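Local coordinates for putative polyphosphate kinase 2 family protein (Arthrobacter aurescens, PDB 3RHF) that probably transfers phosphate between polyphosphate and nucleotides, acting as a polyphosphate kinase with a P-loop fold, at residues A[15-20]-A[258-263]; A[32-37]-A[246-251]; A[47-52]-A[253-258]; A[78-83]-A[182-187]; A[145-150]-A[226-231]. All coordinates share one frame; numbering follows the deposited sequence.

In the fold
Interaction 4 is the buried centre of the set, a pairing of two parallel strands held by backbone hydrogen bonds and aliphatic side chains, its centre about 5 Å from that of the chain. Interactions 1, 2 and 3 all use helix 250-266 or the turn leading into it. The first sets a short N-terminal helix on it with a polar edge, the second is a surface contact rich in charge and water, and the third combines leucine packing with a cationic rim that holds citrate. Interaction 5 lies beyond the strand pair, its centre about 29 Å from that of interaction 3, and couples a buried leucine-tyrosine contact to a salt bridge.

Interaction 1 of 5, residues A[15-20]-A[258-263]; sequences SPAEVL and QQLLLD
Ser15 donates from OG to Asp263 OD2 at 2.9 Å, approaching the oxygen nearly in line with its C-O bond. The same hydroxyl accepts from Ala17 N at 3.1 Å, so Ser15 is the N-cap of helix 16-19; its OG lies opposite its own backbone N (chi1 174°), where both bonds can be made. Pro16 then turns its ring toward helix 250-266. Its CG rests 4.0 Å from Gln259 CB and its CB 4.0 Å from Leu260 CD2, so the ring spans two successive residues of that helix. Helix 250-266 packs against the central parallel sheet of this alpha/beta/alpha sandwich, and the short helix 16-19 lies on its flank. With an alanine at Asp263 the capping hydroxyl is likely to lose its acceptor, and Gln259 NE2 the partner OD1 to which it donates at 3.0 Å in a nearly straight bond (171°). The other end of that amide, OE1, is hydrogen-bonded to Gln53 of helix 43-69. At Ala17 the backbone N is 3.7 Å from Leu260 CD2, the methyl that also meets Pro16. Leu20, after the helix, is joined through its backbone to Val244 of strand 242-246.

Interaction 2 of 5, residues A[32-37]-A[246-251]; sequences DPESTP and PANKKW
Pro246 and the backbone of segment 32-37 form the close-packed side of this contact. Pro246 CB lies 3.3 Å from Ser35 O, while Pro246 CG packs against Pro37 CD at 3.8 Å. Beside them Asn248 N donates to Pro33 O at 3.0 Å. A water joins the two backbones, giving hydrogens to Pro33 O and Ser35 O and accepting from Lys249 N. The looser side is polar and nearer solvent. Exposed Glu34 starts away from the other segment, and a bend at chi2 (-62°) brings its carboxylate back. Its OE2 receives Asn248 ND2 at 2.9 Å from above the carboxylate plane, the Glu34 carboxylate and Asn248 amide planes being 72° apart, and its OE1 makes a salt bridge with Lys249 NZ at 3.2 Å. Lys249 NZ also donates to Glu34 O at 2.6 Å, in the carbonyl plane. A leucine in place of Lys249 would probably leave Glu34 OE1 without its countercharge and the Glu34 backbone O without this donor. Toward helix 250-266, Thr36 CG2 touches Trp251 CZ2 at 3.7 Å. Segment 32-37 owes its bend to a type I beta turn from Asp32 to Ser35, with an Asx turn in which Asp32 OD1 accepts from Glu34 N.

Interaction 3 of 5, residues A[47-52]-A[253-258]; sequences KALLAA and ARIAVQ. With FLC (citrate anion), chain G.
Lys47 NZ and Arg254 NH1 share the hydroxyl OHB of a bound citrate, probably from the crystallisation liquor, at 3.1 and 2.9 Å, so the two cations gather round one anion. OHB sits at the edge of the guanidinium, near its plane. Arg254 NH1 also reaches citrate OB1 at 3.1 Å, whereas the bond from NH2 to OB1 is weak. A water accepts from both Lys47 NZ and Arg254 NH1 as well. Behind them, Leu50 lies against the arginine's aliphatic part, its CD2 3.9 Å from Arg254 CD, on a chain extended from CG to NE. Leu50 CD1 fits between Ile255 CG2 (3.9 Å) and the amide of Gln258, whose OE1 is 3.8 Å away and hydrogen-bonded to His94. Deeper in, the Leu49 and Ile255 side chains cross at about a right angle, CD2 to CD1 at 4.1 Å. The short helical segments run at 33° to each other, their axes 9.5 Å apart. Helix 250-266 lies between helix 43-69 and the sheet, its Val257 packing on Val184 and Leu186 of strand 179-187 and on Ile91 of helix 88-98.

Interaction 4 of 5, residues A[78-83]-A[182-187]; sequences LILQAM and VKVMLN
Leu78 and Val182 face each other in a parallel strand pair at the heart of the five-stranded sheet, the core of the alpha/beta/alpha sandwich of P-loop proteins. On the face that carries Leu78, Leu80, Val182 and Val184, bumps and hollows interlock. Leu78 CD1 lies 3.6 Å from Val182 CG1 and leans on toward Val184 CG2. The Leu80 and Val184 side chains run side by side, CD2 to CG1 at a close 3.4 Å. Farther along, the CB atoms of Ala82 and Leu186 lie 3.6 Å apart. Leu261 and Val257 of helix 250-266 cover this face. On the other face Ile79 CD1 fits along the shaft of Lys183, 4.1 Å from CG; the lysine bends away at chi3 (-68°) to a salt bridge with Glu171. Selenomethionine Met185 packs there on Tyr228 and Phe232 of helix 221-235. Ala82 O accepts from Lys88 NZ, consistent with a P-loop following this strand. Between the two faces, Val184 N donates to Ile79 O at 2.8 Å, with a C=O...N angle of 177°.

Interaction 5 of 5, residues A[145-150]-A[226-231]; sequences DVLIHR and DAYSVA
Asp226 OD2 is gripped by two nitrogens of Arg150. NH1 donates at 2.9 Å and NH2 adds a weak bond at 3.4 Å, the charged pair forming a salt bridge. NH1 comes from the anti side of the carboxylate, and the guanidinium and carboxylate planes stand 58° apart, so the two groups meet at a slant and not as a flat, two-pronged pair. Arg150 reaches this far because its chain is extended from CG to NE, its first torsion (chi1 -177°) pointing the chain away from the backbone N. Along that route its CD passes 4.0 Å from Ala227 CB, and Val230 CG2 covers one face of the guanidinium, 4.0 Å from NH2. The contact lays the start of helix 148-151 against helix 221-235, which packs on the Met185 side of the central sheet in this P-loop-type fold. Next to the salt bridge, at Leu147, the contact turns apolar. Leu147 CD2 makes a CH-pi contact with Tyr228, 3.7 Å above the ring centre and 8° from its normal, while the other methyl, CD1, lies 3.5 Å from Tyr228 CZ. Leu147 CD2 also touches Ala227 CB at 3.6 Å. Tyr228 OH, at the far end of the ring, has a weak hydrogen bond from Gln81 NE2 of strand 75-82.

Interaction 1 of 5, residues A[15-20]-A[258-263]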
# COMPACT_ATOMS: atom_id res chain seq x y z
N SER A 15 -25.76 -11.32 1.27
CA SER A 15 -24.75 -10.36 1.67
C SER A 15 -24.15 -10.66 3.05
O SER A 15 -24.86 -10.95 3.99
CB SER A 15 -25.35 -8.96 1.72
OG SER A 15 -24.37 -8.08 2.25
N PRO A 16 -22.82 -10.56 3.17
CA PRO A 16 -22.21 -10.71 4.47
C PRO A 16 -22.57 -9.61 5.47
O PRO A 16 -22.38 -9.79 6.65
CB PRO A 16 -20.71 -10.63 4.16
CG PRO A 16 -20.57 -10.68 2.77
CD PRO A 16 -21.82 -10.25 2.14
N ALA A 17 -23.08 -8.47 5.03
CA ALA A 17 -23.54 -7.47 5.99
C ALA A 17 -24.69 -8.07 6.80
O ALA A 17 -25.05 -7.58 7.86
CB ALA A 17 -23.97 -6.19 5.29
N GLU A 18 -25.25 -9.16 6.29
CA GLU A 18 -26.46 -9.76 6.83
C GLU A 18 -26.13 -11.00 7.59
O GLU A 18 -26.43 -11.08 8.76
CB GLU A 18 -27.44 -10.03 5.67
CG GLU A 18 -28.65 -10.96 5.93
CD GLU A 18 -29.50 -11.17 4.64
OE1 GLU A 18 -29.85 -10.15 4.00
OE2 GLU A 18 -29.78 -12.35 4.27
N VAL A 19 -25.50 -11.98 6.96
CA VAL A 19 -25.29 -13.26 7.61
C VAL A 19 -24.17 -13.19 8.63
O VAL A 19 -24.16 -14.00 9.56
CB VAL A 19 -25.07 -14.44 6.58
CG1 VAL A 19 -26.33 -14.63 5.73
CG2 VAL A 19 -23.87 -14.25 5.66
N LEU A 20 -23.22 -12.24 8.50
CA LEU A 20 -22.04 -12.23 9.41
C LEU A 20 -22.16 -11.22 10.53
O LEU A 20 -21.30 -11.15 11.40
CB LEU A 20 -20.73 -11.98 8.65
CG LEU A 20 -20.31 -13.07 7.68
CD1 LEU A 20 -18.95 -12.68 7.05
CD2 LEU A 20 -20.27 -14.47 8.35
N GLN A 258 -13.68 -8.51 1.56
CA GLN A 258 -13.85 -7.62 0.40
C GLN A 258 -15.29 -7.25 0.10
O GLN A 258 -15.57 -6.09 -0.22
CB GLN A 258 -13.07 -8.07 -0.86
CG GLN A 258 -11.75 -7.32 -0.86
CD GLN A 258 -10.81 -7.62 -1.99
OE1 GLN A 258 -9.64 -7.92 -1.76
NE2 GLN A 258 -11.29 -7.47 -3.24
N GLN A 259 -16.21 -8.19 0.23
CA GLN A 259 -17.62 -7.89 -0.13
C GLN A 259 -18.20 -6.95 0.88
O GLN A 259 -19.01 -6.11 0.55
CB GLN A 259 -18.48 -9.14 -0.27
CG GLN A 259 -19.77 -8.94 -1.08
CD GLN A 259 -19.51 -8.59 -2.53
OE1 GLN A 259 -18.78 -9.27 -3.25
NE2 GLN A 259 -20.12 -7.51 -2.97
N LEU A 260 -17.73 -7.03 2.11
CA LEU A 260 -18.17 -6.09 3.17
C LEU A 260 -17.80 -4.66 2.85
O LEU A 260 -18.62 -3.74 3.00
CB LEU A 260 -17.56 -6.49 4.51
CG LEU A 260 -18.31 -7.55 5.32
CD1 LEU A 260 -17.49 -7.87 6.54
CD2 LEU A 260 -19.74 -7.14 5.75
N LEU A 261 -16.54 -4.50 2.43
CA LEU A 261 -16.02 -3.25 1.91
C LEU A 261 -16.81 -2.71 0.75
O LEU A 261 -17.16 -1.55 0.75
CB LEU A 261 -14.61 -3.44 1.42
CG LEU A 261 -13.49 -2.79 2.19
CD1 LEU A 261 -13.73 -2.78 3.71
CD2 LEU A 261 -12.23 -3.56 1.85
N LEU A 262 -17.04 -3.55 -0.26
CA LEU A 262 -17.77 -3.10 -1.48
C LEU A 262 -19.21 -2.69 -1.18
O LEU A 262 -19.70 -1.73 -1.76
CB LEU A 262 -17.79 -4.16 -2.61
CG LEU A 262 -16.39 -4.51 -3.12
CD1 LEU A 262 -16.35 -5.94 -3.73
CD2 LEU A 262 -15.85 -3.51 -4.13
N ASP A 263 -19.87 -3.46 -0.31
CA ASP A 263 -21.26 -3.20 0.04
C ASP A 263 -21.35 -1.91 0.89
O ASP A 263 -22.27 -1.14 0.71
CB ASP A 263 -21.84 -4.39 0.81
CG ASP A 263 -22.03 -5.68 -0.07
OD1 ASP A 263 -21.78 -5.71 -1.32
OD2 ASP A 263 -22.49 -6.70 0.53

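Interaction 2 of 5, residues A[32-37]-A[246-251]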
# COMPACT_ATOMS: atom_id res chain seq x y z
N ASP A 32 -19.30 -21.36 13.19
CA ASP A 32 -18.44 -22.40 12.69
C ASP A 32 -17.31 -21.82 11.81
O ASP A 32 -17.53 -21.32 10.68
CB ASP A 32 -19.27 -23.40 11.90
CG ASP A 32 -18.45 -24.58 11.38
OD1 ASP A 32 -17.24 -24.69 11.70
OD2 ASP A 32 -19.02 -25.40 10.63
N PRO A 33 -16.07 -21.90 12.30
CA PRO A 33 -14.95 -21.30 11.62
C PRO A 33 -14.69 -21.89 10.25
O PRO A 33 -13.85 -21.37 9.53
CB PRO A 33 -13.77 -21.63 12.53
CG PRO A 33 -14.37 -21.91 13.84
CD PRO A 33 -15.65 -22.58 13.53
N GLU A 34 -15.34 -23.01 9.93
CA GLU A 34 -15.12 -23.74 8.69
C GLU A 34 -16.17 -23.36 7.65
O GLU A 34 -15.95 -23.57 6.47
CB GLU A 34 -15.20 -25.27 8.93
CG GLU A 34 -13.92 -25.96 9.45
CD GLU A 34 -12.72 -25.85 8.47
OE1 GLU A 34 -12.90 -25.68 7.23
OE2 GLU A 34 -11.58 -25.92 8.95
N SER A 35 -17.30 -22.80 8.08
CA SER A 35 -18.37 -22.39 7.16
C SER A 35 -17.95 -21.24 6.22
O SER A 35 -16.92 -20.58 6.48
CB SER A 35 -19.62 -21.97 7.94
OG SER A 35 -19.31 -21.07 8.99
N THR A 36 -18.75 -21.05 5.16
CA THR A 36 -18.62 -19.97 4.15
C THR A 36 -19.96 -19.24 4.01
O THR A 36 -20.59 -19.22 2.95
CB THR A 36 -18.23 -20.54 2.75
OG1 THR A 36 -19.29 -21.36 2.26
CG2 THR A 36 -16.88 -21.35 2.76
N PRO A 37 -20.43 -18.64 5.11
CA PRO A 37 -21.78 -18.13 5.14
C PRO A 37 -22.11 -17.14 4.05
O PRO A 37 -21.35 -16.22 3.78
CB PRO A 37 -21.85 -17.40 6.48
CG PRO A 37 -20.80 -18.00 7.31
CD PRO A 37 -19.71 -18.37 6.37
N PRO A 246 -15.99 -16.33 9.52
CA PRO A 246 -15.31 -17.61 9.60
C PRO A 246 -14.07 -17.59 8.72
O PRO A 246 -14.17 -17.23 7.55
CB PRO A 246 -16.34 -18.55 9.05
CG PRO A 246 -17.58 -18.01 9.49
CD PRO A 246 -17.44 -16.52 9.44
N ALA A 247 -12.91 -17.90 9.28
CA ALA A 247 -11.64 -17.65 8.60
C ALA A 247 -10.73 -18.88 8.49
O ALA A 247 -9.61 -18.76 8.01
CB ALA A 247 -10.90 -16.54 9.27
N ASN A 248 -11.20 -20.04 8.93
CA ASN A 248 -10.40 -21.27 8.74
C ASN A 248 -10.06 -21.45 7.27
O ASN A 248 -9.00 -21.94 6.96
CB ASN A 248 -11.11 -22.56 9.26
CG ASN A 248 -10.83 -22.84 10.72
OD1 ASN A 248 -10.38 -21.97 11.44
ND2 ASN A 248 -11.09 -24.06 11.16
N LYS A 249 -10.96 -21.05 6.38
CA LYS A 249 -10.66 -20.99 4.97
C LYS A 249 -10.18 -19.60 4.58
O LYS A 249 -10.97 -18.68 4.57
CB LYS A 249 -11.89 -21.35 4.15
CG LYS A 249 -12.26 -22.80 4.25
CD LYS A 249 -13.66 -23.02 3.68
CE LYS A 249 -13.98 -24.51 3.52
NZ LYS A 249 -14.68 -24.99 4.71
N LYS A 250 -8.91 -19.45 4.22
CA LYS A 250 -8.41 -18.12 3.90
C LYS A 250 -9.16 -17.50 2.73
O LYS A 250 -9.52 -16.33 2.76
CB LYS A 250 -6.90 -18.15 3.63
CG LYS A 250 -5.98 -18.41 4.89
CD LYS A 250 -4.48 -18.29 4.48
CE LYS A 250 -3.40 -18.84 5.48
NZ LYS A 250 -2.75 -20.12 5.00
N TRP A 251 -9.42 -18.30 1.70
CA TRP A 251 -10.08 -17.81 0.50
C TRP A 251 -11.41 -17.24 0.83
O TRP A 251 -11.82 -16.26 0.22
CB TRP A 251 -10.23 -18.90 -0.59
CG TRP A 251 -11.16 -20.04 -0.22
CD1 TRP A 251 -10.81 -21.22 0.38
CD2 TRP A 251 -12.57 -20.09 -0.44
NE1 TRP A 251 -11.95 -21.99 0.57
CE2 TRP A 251 -13.03 -21.31 0.07
CE3 TRP A 251 -13.49 -19.22 -1.00
CZ2 TRP A 251 -14.36 -21.68 0.03
CZ3 TRP A 251 -14.80 -19.58 -1.05
CH2 TRP A 251 -15.23 -20.80 -0.55
O HOH W 1 -14.00 -20.57 6.77

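Interaction 3 of 5, residues A[47-52]-A[253-258]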
# COMPACT_ATOMS: atom_id res chain seq x y z
N LYS A 47 -11.71 -17.71 -5.66
CA LYS A 47 -10.54 -17.09 -6.26
C LYS A 47 -10.96 -16.28 -7.45
O LYS A 47 -10.42 -15.26 -7.69
CB LYS A 47 -9.47 -18.10 -6.67
CG LYS A 47 -8.81 -18.72 -5.45
CD LYS A 47 -7.36 -19.25 -5.77
CE LYS A 47 -6.54 -19.74 -4.46
NZ LYS A 47 -6.78 -19.08 -3.09
N ALA A 48 -11.95 -16.73 -8.19
CA ALA A 48 -12.37 -15.97 -9.34
C ALA A 48 -13.21 -14.75 -8.92
O ALA A 48 -13.12 -13.72 -9.55
CB ALA A 48 -13.09 -16.86 -10.38
N LEU A 49 -13.99 -14.86 -7.86
CA LEU A 49 -14.68 -13.68 -7.33
C LEU A 49 -13.70 -12.66 -6.81
O LEU A 49 -13.89 -11.50 -7.01
CB LEU A 49 -15.67 -14.05 -6.22
CG LEU A 49 -16.44 -12.90 -5.55
CD1 LEU A 49 -17.37 -12.14 -6.51
CD2 LEU A 49 -17.20 -13.44 -4.41
N LEU A 50 -12.65 -13.11 -6.14
CA LEU A 50 -11.69 -12.22 -5.57
C LEU A 50 -11.11 -11.28 -6.62
O LEU A 50 -10.90 -10.12 -6.33
CB LEU A 50 -10.55 -12.99 -4.95
CG LEU A 50 -9.69 -12.15 -4.00
CD1 LEU A 50 -10.56 -11.40 -2.92
CD2 LEU A 50 -8.63 -12.99 -3.35
N ALA A 51 -10.85 -11.78 -7.83
CA ALA A 51 -10.17 -10.98 -8.84
C ALA A 51 -11.15 -9.95 -9.39
O ALA A 51 -10.76 -8.86 -9.82
CB ALA A 51 -9.61 -11.88 -9.99
N ALA A 52 -12.43 -10.30 -9.39
CA ALA A 52 -13.44 -9.39 -9.87
C ALA A 52 -13.66 -8.31 -8.80
O ALA A 52 -13.88 -7.12 -9.11
CB ALA A 52 -14.70 -10.16 -10.17
N ALA A 253 -12.55 -15.90 3.83
CA ALA A 253 -12.34 -14.66 4.58
C ALA A 253 -11.94 -13.53 3.64
O ALA A 253 -12.44 -12.43 3.78
CB ALA A 253 -11.30 -14.84 5.67
N ARG A 254 -11.08 -13.79 2.67
CA ARG A 254 -10.72 -12.74 1.76
C ARG A 254 -11.93 -12.17 1.03
O ARG A 254 -12.03 -10.94 0.92
CB ARG A 254 -9.74 -13.21 0.73
CG ARG A 254 -8.38 -13.50 1.27
CD ARG A 254 -7.50 -14.14 0.23
NE ARG A 254 -6.33 -14.72 0.87
CZ ARG A 254 -5.85 -15.97 0.68
NH1 ARG A 254 -6.39 -16.83 -0.18
NH2 ARG A 254 -4.76 -16.33 1.33
N ILE A 255 -12.81 -13.01 0.48
CA ILE A 255 -13.95 -12.50 -0.25
C ILE A 255 -15.04 -11.96 0.65
O ILE A 255 -15.87 -11.18 0.22
CB ILE A 255 -14.55 -13.52 -1.21
CG1 ILE A 255 -14.97 -14.82 -0.46
CG2 ILE A 255 -13.61 -13.78 -2.34
CD1 ILE A 255 -15.75 -15.81 -1.35
N ALA A 256 -15.04 -12.35 1.92
CA ALA A 256 -16.09 -11.87 2.83
C ALA A 256 -15.70 -10.46 3.27
O ALA A 256 -16.53 -9.54 3.29
CB ALA A 256 -16.29 -12.83 4.02
N VAL A 257 -14.42 -10.28 3.57
CA VAL A 257 -13.93 -8.97 3.92
C VAL A 257 -14.12 -8.07 2.73
O VAL A 257 -14.73 -6.99 2.85
CB VAL A 257 -12.49 -8.96 4.45
CG1 VAL A 257 -12.04 -7.53 4.62
CG2 VAL A 257 -12.41 -9.63 5.83
N GLN A 258 -13.68 -8.51 1.56
CA GLN A 258 -13.85 -7.62 0.40
C GLN A 258 -15.29 -7.25 0.10
O GLN A 258 -15.57 -6.09 -0.22
CB GLN A 258 -13.07 -8.07 -0.86
CG GLN A 258 -11.75 -7.32 -0.86
CD GLN A 258 -10.81 -7.62 -1.99
OE1 GLN A 258 -9.64 -7.92 -1.76
NE2 GLN A 258 -11.29 -7.47 -3.24
CAC FLC G . -4.43 -21.63 -2.05
CA FLC G . -5.52 -21.75 -0.97
CB FLC G . -5.47 -20.68 0.18
CBC FLC G . -4.19 -19.86 0.15
CG FLC G . -5.68 -21.33 1.60
CGC FLC G . -7.14 -21.54 2.03
OA1 FLC G . -4.68 -21.67 -3.31
OA2 FLC G . -3.25 -21.52 -1.63
OB1 FLC G . -4.09 -18.92 -0.64
OB2 FLC G . -3.25 -20.14 0.91
OG1 FLC G . -7.42 -22.34 2.95
OG2 FLC G . -8.02 -20.89 1.46
OHB FLC G . -6.53 -19.72 -0.07
O HOH W 2 -8.12 -16.53 -2.46

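Interaction 4 of 5, residues A[78-83]-A[182-187]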
# COMPACT_ATOMS: atom_id res chain seq x y z
N LEU A 78 -11.91 0.40 7.87
CA LEU A 78 -11.91 -1.01 8.07
C LEU A 78 -11.09 -1.32 9.30
O LEU A 78 -9.89 -0.98 9.34
CB LEU A 78 -11.31 -1.69 6.87
CG LEU A 78 -11.19 -3.22 6.86
CD1 LEU A 78 -12.59 -3.91 6.84
CD2 LEU A 78 -10.38 -3.66 5.66
N ILE A 79 -11.74 -1.96 10.29
CA ILE A 79 -11.09 -2.47 11.49
C ILE A 79 -11.03 -3.98 11.46
O ILE A 79 -12.08 -4.65 11.48
CB ILE A 79 -11.82 -2.04 12.84
CG1 ILE A 79 -11.88 -0.51 12.98
CG2 ILE A 79 -11.09 -2.59 14.02
CD1 ILE A 79 -12.69 0.03 14.13
N LEU A 80 -9.81 -4.51 11.50
CA LEU A 80 -9.58 -5.94 11.66
C LEU A 80 -9.04 -6.35 13.02
O LEU A 80 -8.03 -5.83 13.46
CB LEU A 80 -8.62 -6.45 10.64
CG LEU A 80 -9.20 -6.31 9.26
CD1 LEU A 80 -8.02 -6.28 8.28
CD2 LEU A 80 -10.18 -7.44 8.97
N GLN A 81 -9.72 -7.29 13.68
CA GLN A 81 -9.17 -7.98 14.85
C GLN A 81 -9.19 -9.47 14.61
O GLN A 81 -10.12 -9.99 13.95
CB GLN A 81 -10.02 -7.70 16.08
CG GLN A 81 -10.05 -6.23 16.53
CD GLN A 81 -8.83 -5.86 17.29
OE1 GLN A 81 -8.46 -4.70 17.35
NE2 GLN A 81 -8.17 -6.84 17.86
N ALA A 82 -8.18 -10.15 15.13
CA ALA A 82 -8.09 -11.59 15.08
C ALA A 82 -6.91 -12.10 15.89
O ALA A 82 -5.97 -11.38 16.10
CB ALA A 82 -7.97 -12.08 13.66
N MSE A 83 -6.95 -13.36 16.30
CA MSE A 83 -5.83 -14.03 16.92
C MSE A 83 -4.71 -14.21 15.89
O MSE A 83 -4.97 -14.22 14.67
CB MSE A 83 -6.28 -15.41 17.43
CG MSE A 83 -7.46 -15.38 18.40
SE MSE A 83 -7.10 -14.39 20.08
CE MSE A 83 -5.53 -15.41 20.71
N VAL A 182 -16.42 -0.22 9.12
CA VAL A 182 -16.59 -1.66 8.88
C VAL A 182 -15.72 -2.49 9.83
O VAL A 182 -14.49 -2.54 9.64
CB VAL A 182 -16.19 -2.02 7.47
CG1 VAL A 182 -16.13 -3.50 7.34
CG2 VAL A 182 -17.20 -1.44 6.48
N LYS A 183 -16.34 -3.14 10.83
CA LYS A 183 -15.58 -3.89 11.83
C LYS A 183 -15.63 -5.40 11.53
O LYS A 183 -16.70 -5.98 11.33
CB LYS A 183 -16.11 -3.62 13.25
CG LYS A 183 -16.13 -2.15 13.63
CD LYS A 183 -16.25 -1.90 15.17
CE LYS A 183 -17.61 -2.32 15.79
NZ LYS A 183 -18.17 -1.38 16.83
N VAL A 184 -14.46 -6.03 11.46
CA VAL A 184 -14.37 -7.42 11.09
C VAL A 184 -13.54 -8.17 12.12
O VAL A 184 -12.43 -7.75 12.52
CB VAL A 184 -13.74 -7.58 9.70
CG1 VAL A 184 -13.16 -8.95 9.55
CG2 VAL A 184 -14.80 -7.30 8.63
N MSE A 185 -14.09 -9.29 12.57
CA MSE A 185 -13.28 -10.22 13.38
C MSE A 185 -13.09 -11.50 12.61
O MSE A 185 -14.04 -12.16 12.22
CB MSE A 185 -13.91 -10.49 14.72
CG MSE A 185 -12.96 -11.27 15.67
SE MSE A 185 -13.65 -13.09 16.03
CE MSE A 185 -12.31 -13.68 17.41
N LEU A 186 -11.84 -11.84 12.37
CA LEU A 186 -11.52 -13.09 11.70
C LEU A 186 -11.42 -14.23 12.71
O LEU A 186 -10.53 -14.22 13.55
CB LEU A 186 -10.18 -13.00 10.95
CG LEU A 186 -10.03 -11.88 9.95
CD1 LEU A 186 -8.63 -11.96 9.45
CD2 LEU A 186 -11.08 -12.02 8.86
N ASN A 187 -12.30 -15.21 12.60
CA ASN A 187 -12.46 -16.23 13.62
C ASN A 187 -11.89 -17.59 13.11
O ASN A 187 -12.38 -18.20 12.14
CB ASN A 187 -13.94 -16.30 13.96
CG ASN A 187 -14.27 -17.24 15.08
OD1 ASN A 187 -13.65 -17.24 16.15
ND2 ASN A 187 -15.32 -18.00 14.88

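Interaction 5 of 5, residues A[145-150]-A[226-231]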
# COMPACT_ATOMS: atom_id res chain seq x y z
N ASP A 145 -7.45 -2.76 23.62
CA ASP A 145 -7.49 -2.29 25.00
C ASP A 145 -8.66 -2.83 25.80
O ASP A 145 -8.73 -2.56 26.96
CB ASP A 145 -7.43 -0.78 25.04
CG ASP A 145 -6.12 -0.25 24.53
OD1 ASP A 145 -5.10 -0.43 25.25
OD2 ASP A 145 -6.09 0.32 23.42
N VAL A 146 -9.58 -3.58 25.18
CA VAL A 146 -10.52 -4.39 25.95
C VAL A 146 -10.41 -5.91 25.71
O VAL A 146 -11.34 -6.65 26.05
CB VAL A 146 -11.96 -3.97 25.70
CG1 VAL A 146 -12.12 -2.55 26.13
CG2 VAL A 146 -12.37 -4.19 24.25
N LEU A 147 -9.31 -6.36 25.13
CA LEU A 147 -9.10 -7.79 24.86
C LEU A 147 -7.89 -8.30 25.65
O LEU A 147 -8.03 -8.97 26.63
CB LEU A 147 -8.93 -8.09 23.36
CG LEU A 147 -10.15 -7.78 22.51
CD1 LEU A 147 -9.78 -7.65 21.06
CD2 LEU A 147 -11.27 -8.81 22.74
N ILE A 148 -6.69 -7.96 25.20
CA ILE A 148 -5.50 -8.42 25.83
C ILE A 148 -5.57 -7.95 27.30
O ILE A 148 -5.38 -8.73 28.22
CB ILE A 148 -4.22 -7.99 25.00
CG1 ILE A 148 -2.98 -8.78 25.46
CG2 ILE A 148 -3.91 -6.54 25.12
CD1 ILE A 148 -1.77 -8.72 24.46
N HIS A 149 -5.93 -6.69 27.51
CA HIS A 149 -5.98 -6.12 28.85
C HIS A 149 -6.97 -6.87 29.73
O HIS A 149 -6.75 -7.05 30.92
CB HIS A 149 -6.37 -4.64 28.79
CG HIS A 149 -5.28 -3.74 28.28
ND1 HIS A 149 -4.82 -2.65 29.00
CD2 HIS A 149 -4.58 -3.75 27.12
CE1 HIS A 149 -3.88 -2.03 28.31
NE2 HIS A 149 -3.70 -2.68 27.17
N ARG A 150 -8.07 -7.32 29.16
CA ARG A 150 -9.02 -8.08 29.94
C ARG A 150 -8.43 -9.41 30.38
O ARG A 150 -8.27 -9.67 31.57
CB ARG A 150 -10.28 -8.30 29.13
CG ARG A 150 -11.34 -9.02 29.89
CD ARG A 150 -12.62 -8.93 29.12
NE ARG A 150 -13.78 -9.30 29.90
CZ ARG A 150 -14.14 -10.55 30.19
NH1 ARG A 150 -13.43 -11.62 29.77
NH2 ARG A 150 -15.26 -10.74 30.88
N ASP A 226 -13.79 -15.22 25.22
CA ASP A 226 -14.75 -14.57 26.13
C ASP A 226 -14.66 -13.01 25.99
O ASP A 226 -15.68 -12.30 25.93
CB ASP A 226 -14.55 -15.06 27.60
CG ASP A 226 -15.65 -14.58 28.54
OD1 ASP A 226 -16.82 -14.94 28.30
OD2 ASP A 226 -15.35 -13.83 29.51
N ALA A 227 -13.43 -12.52 25.93
CA ALA A 227 -13.17 -11.11 25.77
C ALA A 227 -13.85 -10.59 24.51
O ALA A 227 -14.49 -9.54 24.51
CB ALA A 227 -11.69 -10.86 25.71
N TYR A 228 -13.70 -11.35 23.43
CA TYR A 228 -14.27 -10.96 22.17
C TYR A 228 -15.77 -10.92 22.30
O TYR A 228 -16.41 -9.96 21.88
CB TYR A 228 -13.84 -11.92 21.03
CG TYR A 228 -12.56 -11.45 20.34
CD1 TYR A 228 -12.59 -10.38 19.46
CD2 TYR A 228 -11.33 -12.05 20.60
CE1 TYR A 228 -11.44 -9.93 18.86
CE2 TYR A 228 -10.16 -11.58 19.98
CZ TYR A 228 -10.24 -10.51 19.12
OH TYR A 228 -9.10 -10.00 18.49
N SER A 229 -16.34 -11.98 22.87
CA SER A 229 -17.77 -12.12 22.86
C SER A 229 -18.39 -11.04 23.70
O SER A 229 -19.41 -10.52 23.35
CB SER A 229 -18.21 -13.52 23.30
OG SER A 229 -17.85 -13.70 24.62
N VAL A 230 -17.73 -10.68 24.80
CA VAL A 230 -18.23 -9.59 25.64
C VAL A 230 -18.12 -8.26 24.90
O VAL A 230 -19.12 -7.54 24.78
CB VAL A 230 -17.53 -9.53 27.00
CG1 VAL A 230 -17.94 -8.23 27.77
CG2 VAL A 230 -17.86 -10.79 27.79
N ALA A 231 -16.93 -7.98 24.39
CA ALA A 231 -16.69 -6.85 23.47
C ALA A 231 -17.78 -6.70 22.42
O ALA A 231 -18.23 -5.58 22.17
CB ALA A 231 -15.32 -6.98 22.77